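Local coordinates for protein carbon monoxide dehydrogenase (Thermococcus sp. AM4, PDB 6T7J) that catalyses the oxidation of carbon monoxide to carbon dioxide, probably passing the electrons to ferredoxin through iron-sulfur clusters, here with its active-site cluster nickel-free, at residues C55-M60 and V85-L90; M201-I206 and P212-L217; P581-G584 and V588-I591. One frame throughout, in Å; residues are numbered along the deposited sequence.

Interaction 1 (C55-M60 and V85-L90). With SF4 (iron/sulfur cluster), chain D; FES (Fe2/s2 (inorganic) cluster), chain E.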
loop_
_atom_site.group_PDB
_atom_site.type_symbol
_atom_site.label_atom_id
_atom_site.label_comp_id
_atom_site.label_asym_id
_atom_site.label_seq_id
_atom_site.Cartn_x
_atom_site.Cartn_y
_atom_site.Cartn_z
ATOM N N CYS A 55 -4.344 -14.064 7.010
ATOM C CA CYS A 55 -3.764 -12.736 7.137
ATOM C C CYS A 55 -2.306 -12.825 7.564
ATOM O O CYS A 55 -1.944 -13.638 8.421
ATOM C CB CYS A 55 -4.556 -11.895 8.143
ATOM S SG CYS A 55 -3.853 -10.284 8.507
ATOM N N ARG A 56 -1.485 -11.980 6.983
ATOM C CA ARG A 56 -0.086 -11.948 7.250
ATOM C C ARG A 56 0.302 -10.518 7.475
ATOM O O ARG A 56 1.370 -10.106 7.144
ATOM C CB ARG A 56 0.660 -12.516 6.054
ATOM C CG ARG A 56 0.328 -13.958 5.763
ATOM C CD ARG A 56 1.175 -14.518 4.656
ATOM N NE ARG A 56 1.348 -13.530 3.623
ATOM C CZ ARG A 56 1.131 -13.742 2.336
ATOM N NH1 ARG A 56 0.727 -14.918 1.919
ATOM N NH2 ARG A 56 1.308 -12.771 1.476
ATOM N N ASN A 57 -0.573 -9.761 8.099
ATOM C CA ASN A 57 -0.309 -8.358 8.318
ATOM C C ASN A 57 0.604 -8.019 9.479
ATOM O O ASN A 57 0.973 -6.885 9.654
ATOM C CB ASN A 57 -1.600 -7.567 8.369
ATOM C CG ASN A 57 -2.272 -7.494 7.033
ATOM O OD1 ASN A 57 -1.874 -8.141 6.113
ATOM N ND2 ASN A 57 -3.293 -6.709 6.937
ATOM N N CYS A 58 0.972 -9.005 10.264
ATOM C CA CYS A 58 1.874 -8.769 11.354
ATOM C C CYS A 58 2.672 -10.007 11.651
ATOM O O CYS A 58 2.374 -11.051 11.154
ATOM C CB CYS A 58 1.152 -8.220 12.575
ATOM S SG CYS A 58 0.460 -9.377 13.725
ATOM N N ALA A 59 3.709 -9.866 12.451
ATOM C CA ALA A 59 4.570 -10.971 12.792
ATOM C C ALA A 59 3.991 -11.970 13.760
ATOM O O ALA A 59 4.606 -12.964 14.015
ATOM C CB ALA A 59 5.915 -10.482 13.253
ATOM N N MET A 60 2.852 -11.681 14.354
ATOM C CA MET A 60 2.188 -12.690 15.165
ATOM C C MET A 60 1.470 -13.731 14.319
ATOM O O MET A 60 1.048 -14.761 14.854
ATOM C CB MET A 60 1.196 -12.030 16.118
ATOM C CG MET A 60 1.760 -10.858 16.898
ATOM S SD MET A 60 0.708 -10.406 18.288
ATOM C CE MET A 60 -0.739 -9.774 17.443
ATOM N N VAL A 85 -10.839 -10.604 5.577
ATOM C CA VAL A 85 -11.228 -10.573 4.168
ATOM C C VAL A 85 -11.303 -9.133 3.667
ATOM O O VAL A 85 -10.776 -8.800 2.595
ATOM C CB VAL A 85 -12.564 -11.311 3.966
ATOM C CG1 VAL A 85 -13.141 -10.994 2.597
ATOM C CG2 VAL A 85 -12.376 -12.807 4.141
ATOM N N ALA A 86 -11.956 -8.255 4.441
ATOM C CA ALA A 86 -12.100 -6.866 4.018
ATOM C C ALA A 86 -10.745 -6.180 3.895
ATOM O O ALA A 86 -10.511 -5.426 2.945
ATOM C CB ALA A 86 -13.004 -6.112 4.993
ATOM N N ARG A 87 -9.829 -6.447 4.832
ATOM C CA ARG A 87 -8.511 -5.820 4.784
ATOM C C ARG A 87 -7.714 -6.290 3.573
ATOM O O ARG A 87 -7.075 -5.478 2.887
ATOM C CB ARG A 87 -7.739 -6.113 6.073
ATOM C CG ARG A 87 -8.229 -5.341 7.290
ATOM C CD ARG A 87 -7.226 -5.398 8.435
ATOM N NE ARG A 87 -6.940 -6.765 8.868
ATOM C CZ ARG A 87 -6.351 -7.073 10.020
ATOM N NH1 ARG A 87 -5.986 -6.112 10.858
ATOM N NH2 ARG A 87 -6.123 -8.342 10.338
ATOM N N ASN A 88 -7.726 -7.599 3.299
ATOM C CA ASN A 88 -6.992 -8.103 2.142
ATOM C C ASN A 88 -7.547 -7.522 0.845
ATOM O O ASN A 88 -6.784 -7.120 -0.049
ATOM C CB ASN A 88 -7.032 -9.633 2.128
ATOM C CG ASN A 88 -6.353 -10.250 3.344
ATOM O OD1 ASN A 88 -5.523 -9.616 3.997
ATOM N ND2 ASN A 88 -6.702 -11.493 3.650
ATOM N N LEU A 89 -8.877 -7.438 0.733
ATOM C CA LEU A 89 -9.468 -6.819 -0.451
ATOM C C LEU A 89 -9.098 -5.341 -0.546
ATOM O O LEU A 89 -8.864 -4.816 -1.646
ATOM C CB LEU A 89 -10.987 -6.993 -0.437
ATOM C CG LEU A 89 -11.660 -6.818 -1.799
ATOM C CD1 LEU A 89 -11.446 -8.055 -2.663
ATOM C CD2 LEU A 89 -13.141 -6.517 -1.641
ATOM N N LEU A 90 -9.048 -4.651 0.597
ATOM C CA LEU A 90 -8.647 -3.250 0.601
ATOM C C LEU A 90 -7.229 -3.088 0.074
ATOM O O LEU A 90 -6.936 -2.137 -0.661
ATOM C CB LEU A 90 -8.761 -2.675 2.013
ATOM C CG LEU A 90 -8.515 -1.170 2.102
ATOM C CD1 LEU A 90 -9.393 -0.487 1.094
ATOM C CD2 LEU A 90 -8.790 -0.628 3.494
HETATM FE FE1 SF4 D . -4.143 -10.101 13.424
HETATM FE FE2 SF4 D . -3.533 -10.638 10.815
HETATM FE FE3 SF4 D . -2.993 -12.563 12.762
HETATM FE FE4 SF4 D . -1.658 -10.149 12.547
HETATM S S1 SF4 D . -1.619 -11.892 11.043
HETATM S S2 SF4 D . -2.415 -11.169 14.490
HETATM S S3 SF4 D . -3.240 -8.631 11.906
HETATM S S4 SF4 D . -5.053 -11.773 12.123
HETATM FE FE1 FES E . -0.379 -18.757 1.988
HETATM FE FE2 FES E . 0.079 -20.328 4.188
HETATM S S1 FES E . -0.287 -21.054 2.037
HETATM S S2 FES E . 0.489 -18.069 4.004
HETATM O O HOH W 1 -2.864 -10.460 4.968
#
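Cys-55 SG, which faces Arg-87 of helix 81-115, binds iron FE2 of the SF4 cluster at 2.4 Å. The same sulfur accepts a hydrogen bond from Asn-57 N (3.3 Å, 152° at the hydrogen). Arg-87 NH2 comes within 3.5 Å of Cys-55 SG. This NH2 also lies 3.3 Å from cluster sulfide S3, with both sulfurs oblique to the guanidinium; its positive charge probably offsets part of the negative charge of the cluster. A bend at chi3 (-59°) turns the arginine end toward this site. Over one guanidinium face lies Asn-57 ND2, 4.1 Å from Arg-87 NE, the amide and guanidinium planes 46° apart as the two side chains slide past each other in opposite directions. ND2 itself is hydrogen-bonded to Thr-204 O. One water joins the segments: it accepts from Arg-56 N and donates to Asn-57 OD1 (2.8 Å) and Asn-88 OD1 (3.0 Å). Beyond the contact, Met-60 O is hydrogen-bonded to Gln-45 NE2 of the second subunit. With Cys-58 SG on FE4 (2.5 Å), Cys-55 forms the CxxC start of a cysteine-rich cluster-binding loop, consistent with the electron-relay cluster B of nickel CO dehydrogenases.

Interaction 2 (M201-I206 and P212-L217). With SF4 (iron/sulfur cluster), chain D.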
loop_
_atom_site.group_PDB
_atom_site.type_symbol
_atom_site.label_atom_id
_atom_site.label_comp_id
_atom_site.label_asym_id
_atom_site.label_seq_id
_atom_site.Cartn_x
_atom_site.Cartn_y
_atom_site.Cartn_z
ATOM N N MET A 201 -3.310 1.406 3.158
ATOM C CA MET A 201 -2.205 0.681 3.787
ATOM C C MET A 201 -2.167 0.900 5.298
ATOM O O MET A 201 -1.701 0.029 6.041
ATOM C CB MET A 201 -0.873 1.081 3.152
ATOM C CG MET A 201 -0.712 0.602 1.715
ATOM S SD MET A 201 -1.311 -1.085 1.473
ATOM C CE MET A 201 -0.099 -2.015 2.416
ATOM N N HIS A 202 -2.656 2.051 5.769
ATOM C CA HIS A 202 -2.716 2.309 7.206
ATOM C C HIS A 202 -3.895 1.593 7.864
ATOM O O HIS A 202 -3.748 1.029 8.953
ATOM C CB HIS A 202 -2.792 3.816 7.467
ATOM C CG HIS A 202 -2.991 4.177 8.909
ATOM N ND1 HIS A 202 -3.698 5.292 9.305
ATOM C CD2 HIS A 202 -2.573 3.574 10.047
ATOM C CE1 HIS A 202 -3.709 5.359 10.624
ATOM N NE2 HIS A 202 -3.035 4.327 11.100
ATOM N N ARG A 203 -5.065 1.603 7.219
ATOM C CA ARG A 203 -6.259 1.005 7.812
ATOM C C ARG A 203 -6.096 -0.497 8.000
ATOM O O ARG A 203 -6.541 -1.057 9.010
ATOM C CB ARG A 203 -7.481 1.297 6.940
ATOM C CG ARG A 203 -8.060 2.689 7.096
ATOM C CD ARG A 203 -9.302 2.862 6.230
ATOM N NE ARG A 203 -9.843 4.217 6.313
ATOM C CZ ARG A 203 -10.887 4.563 7.057
ATOM N NH1 ARG A 203 -11.303 5.822 7.070
ATOM N NH2 ARG A 203 -11.515 3.653 7.790
ATOM N N THR A 204 -5.467 -1.167 7.035
ATOM C CA THR A 204 -5.250 -2.605 7.104
ATOM C C THR A 204 -4.113 -2.993 8.041
ATOM O O THR A 204 -3.973 -4.181 8.358
ATOM C CB THR A 204 -4.965 -3.157 5.708
ATOM O OG1 THR A 204 -3.748 -2.583 5.211
ATOM C CG2 THR A 204 -6.106 -2.813 4.765
ATOM N N HIS A 205 -3.296 -2.032 8.473
ATOM C CA HIS A 205 -2.279 -2.294 9.482
ATOM C C HIS A 205 -2.924 -2.901 10.722
ATOM O O HIS A 205 -4.099 -2.654 11.017
ATOM C CB HIS A 205 -1.554 -0.992 9.832
ATOM C CG HIS A 205 -0.340 -1.174 10.687
ATOM N ND1 HIS A 205 -0.412 -1.411 12.043
ATOM C CD2 HIS A 205 0.979 -1.123 10.385
ATOM C CE1 HIS A 205 0.809 -1.515 12.535
ATOM N NE2 HIS A 205 1.672 -1.342 11.550
ATOM N N ILE A 206 -2.159 -3.729 11.440
ATOM C CA ILE A 206 -2.724 -4.417 12.593
ATOM C C ILE A 206 -3.232 -3.397 13.601
ATOM O O ILE A 206 -2.560 -2.403 13.906
ATOM C CB ILE A 206 -1.701 -5.370 13.233
ATOM C CG1 ILE A 206 -2.318 -5.986 14.487
ATOM C CG2 ILE A 206 -0.404 -4.640 13.581
ATOM C CD1 ILE A 206 -1.623 -7.196 14.994
ATOM N N PRO A 212 -15.619 -4.078 8.700
ATOM C CA PRO A 212 -15.673 -4.307 7.247
ATOM C C PRO A 212 -16.331 -3.171 6.488
ATOM O O PRO A 212 -15.926 -2.873 5.355
ATOM C CB PRO A 212 -16.482 -5.607 7.123
ATOM C CG PRO A 212 -16.510 -6.200 8.501
ATOM C CD PRO A 212 -16.426 -5.054 9.448
ATOM N N VAL A 213 -17.326 -2.515 7.086
ATOM C CA VAL A 213 -18.051 -1.463 6.384
ATOM C C VAL A 213 -17.136 -0.278 6.103
ATOM O O VAL A 213 -17.058 0.203 4.968
ATOM C CB VAL A 213 -19.296 -1.039 7.186
ATOM C CG1 VAL A 213 -19.816 0.303 6.692
ATOM C CG2 VAL A 213 -20.377 -2.104 7.080
ATOM N N SER A 214 -16.434 0.213 7.128
ATOM C CA SER A 214 -15.556 1.362 6.928
ATOM C C SER A 214 -14.389 1.012 6.012
ATOM O O SER A 214 -13.994 1.823 5.163
ATOM C CB SER A 214 -15.052 1.886 8.273
ATOM O OG SER A 214 -14.588 0.835 9.103
ATOM N N LEU A 215 -13.831 -0.192 6.163
ATOM C CA LEU A 215 -12.755 -0.632 5.280
ATOM C C LEU A 215 -13.201 -0.604 3.823
ATOM O O LEU A 215 -12.508 -0.058 2.954
ATOM C CB LEU A 215 -12.296 -2.037 5.673
ATOM C CG LEU A 215 -11.442 -2.203 6.932
ATOM C CD1 LEU A 215 -11.432 -3.659 7.376
ATOM C CD2 LEU A 215 -10.029 -1.707 6.701
ATOM N N LEU A 216 -14.376 -1.172 3.537
ATOM C CA LEU A 216 -14.831 -1.243 2.154
ATOM C C LEU A 216 -15.301 0.113 1.638
ATOM O O LEU A 216 -15.198 0.384 0.438
ATOM C CB LEU A 216 -15.932 -2.295 2.023
ATOM C CG LEU A 216 -15.451 -3.719 2.328
ATOM C CD1 LEU A 216 -16.508 -4.754 1.974
ATOM C CD2 LEU A 216 -14.139 -4.013 1.607
ATOM N N LEU A 217 -15.787 0.992 2.519
ATOM C CA LEU A 217 -16.144 2.338 2.085
ATOM C C LEU A 217 -14.904 3.139 1.709
ATOM O O LEU A 217 -14.908 3.888 0.721
ATOM C CB LEU A 217 -16.939 3.054 3.179
ATOM C CG LEU A 217 -18.403 2.645 3.339
ATOM C CD1 LEU A 217 -19.020 3.314 4.555
ATOM C CD2 LEU A 217 -19.195 2.966 2.082
HETATM FE FE1 SF4 D . -4.143 -10.101 13.424
HETATM FE FE2 SF4 D . -3.533 -10.638 10.815
HETATM FE FE3 SF4 D . -2.993 -12.563 12.762
HETATM FE FE4 SF4 D . -1.658 -10.149 12.547
HETATM S S1 SF4 D . -1.619 -11.892 11.043
HETATM S S2 SF4 D . -2.415 -11.169 14.490
HETATM S S3 SF4 D . -3.240 -8.631 11.906
HETATM S S4 SF4 D . -5.053 -11.773 12.123
#
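A helix-loop-helix connection, from helix 193-203 into helix 212-242, brings Arg-203 against Ser-214 and Leu-215. The aliphatic root of the arginine takes the hydrophobic half of the contact: Arg-203 CB meets one branch of the leucine, Leu-215 CD2, at 3.9 Å. The chain runs extended from CG to NE and carries the guanidinium to Ser-214, one residue earlier on the partner helix, where NH2 comes 4.0 Å from Ser-214 CB, with the methylene oblique to the guanidinium. No hydrogen bond crosses directly between the segments; the polar link runs through the loop between them. Asp-209 takes a salt bridge from Arg-203 NH2 on OD2 and is hydrogen-bonded to Ser-214 OG through OD1, so a single carboxylate ties both helices together, while Glu-199 pairs with Arg-203 NH1. A chi1 of 47°, OG between the backbone N and the carbonyl carbon, places the Ser-214 hydroxyl by Asp-209 OD1 and by its further partner Asp-211 O. The connection also adds one residue, Ile-206, to the SF4 pocket. Past Arg-203 the chain turns, with His-205 N bonded to His-202 O at 3.1 Å, and delivers Ile-206 to the cluster, its CD1 lying 3.8 Å from sulfide S3. His-205 ND1 donates to Ile-206 O at 3.0 Å (155° at the hydrogen); the oxygen lies close to the imidazole plane, while the donor is tilted 19° from the carbonyl plane. This bond helps set the ring rotation, and NE2 on the far side of the ring forms a weak hydrogen bond with Lys-559 N of the second subunit; Lys-559 belongs to the pocket of the broken Fe4S4 cluster. His-202 ND1 is hydrogen-bonded to Asp-102 OD2 of the second subunit.

Interaction 3 (P581-G584 and V588-I591)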
loop_
_atom_site.group_PDB
_atom_site.type_symbol
_atom_site.label_atom_id
_atom_site.label_comp_id
_atom_site.label_asym_id
_atom_site.label_seq_id
_atom_site.Cartn_x
_atom_site.Cartn_y
_atom_site.Cartn_z
ATOM N N PRO A 581 -11.423 -13.349 -3.678
ATOM C CA PRO A 581 -11.136 -14.101 -2.442
ATOM C C PRO A 581 -11.869 -13.524 -1.234
ATOM O O PRO A 581 -11.278 -12.994 -0.289
ATOM C CB PRO A 581 -9.614 -13.972 -2.327
ATOM C CG PRO A 581 -9.321 -12.634 -2.929
ATOM C CD PRO A 581 -10.312 -12.449 -4.051
ATOM N N VAL A 582 -13.199 -13.624 -1.250
ATOM C CA VAL A 582 -14.011 -13.009 -0.205
ATOM C C VAL A 582 -15.019 -13.995 0.372
ATOM O O VAL A 582 -15.677 -13.702 1.377
ATOM C CB VAL A 582 -14.740 -11.758 -0.729
ATOM C CG1 VAL A 582 -13.742 -10.704 -1.189
ATOM C CG2 VAL A 582 -15.703 -12.134 -1.846
ATOM N N MET A 583 -15.151 -15.169 -0.250
ATOM C CA MET A 583 -16.210 -16.092 0.149
ATOM C C MET A 583 -15.994 -16.693 1.533
ATOM O O MET A 583 -16.888 -17.385 2.031
ATOM C CB MET A 583 -16.355 -17.205 -0.889
ATOM C CG MET A 583 -16.958 -16.731 -2.206
ATOM S SD MET A 583 -18.361 -15.612 -1.980
ATOM C CE MET A 583 -18.420 -14.820 -3.587
ATOM N N GLY A 584 -14.849 -16.444 2.168
ATOM C CA GLY A 584 -14.661 -16.873 3.541
ATOM C C GLY A 584 -15.451 -16.077 4.560
ATOM O O GLY A 584 -15.444 -16.439 5.741
ATOM N N VAL A 588 -18.924 -9.807 4.393
ATOM C CA VAL A 588 -18.269 -9.085 3.308
ATOM C C VAL A 588 -18.892 -9.452 1.966
ATOM O O VAL A 588 -19.079 -8.592 1.096
ATOM C CB VAL A 588 -16.753 -9.355 3.327
ATOM C CG1 VAL A 588 -16.088 -8.795 2.076
ATOM C CG2 VAL A 588 -16.132 -8.751 4.576
ATOM N N ALA A 589 -19.225 -10.732 1.776
ATOM C CA ALA A 589 -19.856 -11.150 0.529
ATOM C C ALA A 589 -21.181 -10.431 0.315
ATOM O O ALA A 589 -21.468 -9.961 -0.794
ATOM C CB ALA A 589 -20.062 -12.663 0.521
ATOM N N LYS A 590 -22.002 -10.324 1.361
ATOM C CA LYS A 590 -23.278 -9.651 1.166
ATOM C C LYS A 590 -23.109 -8.138 1.045
ATOM O O LYS A 590 -23.878 -7.497 0.323
ATOM C CB LYS A 590 -24.256 -10.004 2.283
ATOM C CG LYS A 590 -25.647 -9.421 2.069
ATOM C CD LYS A 590 -26.204 -8.862 3.360
ATOM C CE LYS A 590 -25.125 -8.142 4.143
ATOM N NZ LYS A 590 -25.688 -7.435 5.330
ATOM N N ILE A 591 -22.114 -7.545 1.712
ATOM C CA ILE A 591 -21.828 -6.133 1.453
ATOM C C ILE A 591 -21.504 -5.932 -0.021
ATOM O O ILE A 591 -22.033 -5.027 -0.678
ATOM C CB ILE A 591 -20.681 -5.622 2.342
ATOM C CG1 ILE A 591 -21.059 -5.666 3.820
ATOM C CG2 ILE A 591 -20.324 -4.190 1.956
ATOM C CD1 ILE A 591 -19.890 -5.366 4.743
#
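Val-582 and Val-588 face each other across the turn that leads into helix 586-595, with Val-582 CB 4.3 Å from Val-588 CG1. Beside them Met-583 SD lies 4.2 Å from Ala-589 CB, so a thioether sulfur rests near the helix methyl. These two pairs account for the contact. The methionine starts from a CB that points away from the helix, and its folded first two torsions (chi1 -71°, chi2 -43°) bring the sulfur back over Ala-589. In Val-588, CG1 stands anti to the backbone N (chi1 171°), which presents this methyl to Val-582 while the other branch, CG2, is left for Pro-212. The next shell is almost wholly hydrophobic on the buried side. Val-85 of helix 81-115 packs on both valines, and Leu-89 of that helix packs on Val-582. From helix 212-242, Pro-212 and Leu-216 cover Val-588. Polar groups hold the turn in place: Val-588 N is hydrogen-bonded to Ser-585 OG at the head of the helix, and the backbone of Gly-584 bonds to Leu-51. Further along, Lys-590 NZ forms a salt bridge with Asp-595. In the fold, this turn and helix belong to the beta-alpha-beta crossover between the neighbouring parallel strands 574-576 and 604-606 of a six-stranded sheet; the loop packs on helix 81-115, and helix 586-595 on helix 212-242. The valine pair lies on the buried side, whereas Met-583 is exposed. With no hydrogen bond or charge pair between the segments and just 131 Å² buried in all, the contact rests on dispersion and on burial of methyl groups, and its position is probably set largely by the turn and by the neighbouring helices.

In the fold
Helix 81-115 is the common element: in interaction 1 its Arg-87 meets the cluster loop, its Leu-90 packs on Leu-215 of interaction 2, and the same helix packs on interaction 3. Interactions 1 and 2 are buried, touch the same SF4 cluster and reach the second subunit; they also meet where Cys-58 SG packs on Ile-206 CD1. Interaction 3 is partly buried and meets no other protein chain of the assembly. The chemistry follows: metal-thiolate bonds, a cationic side chain and a bridging water in interaction 1; aliphatic packing in interaction 2, with the arginine's ion pairs made to Asp-209 and Glu-199 outside its segments; purely apolar side-chain contacts in interaction 3.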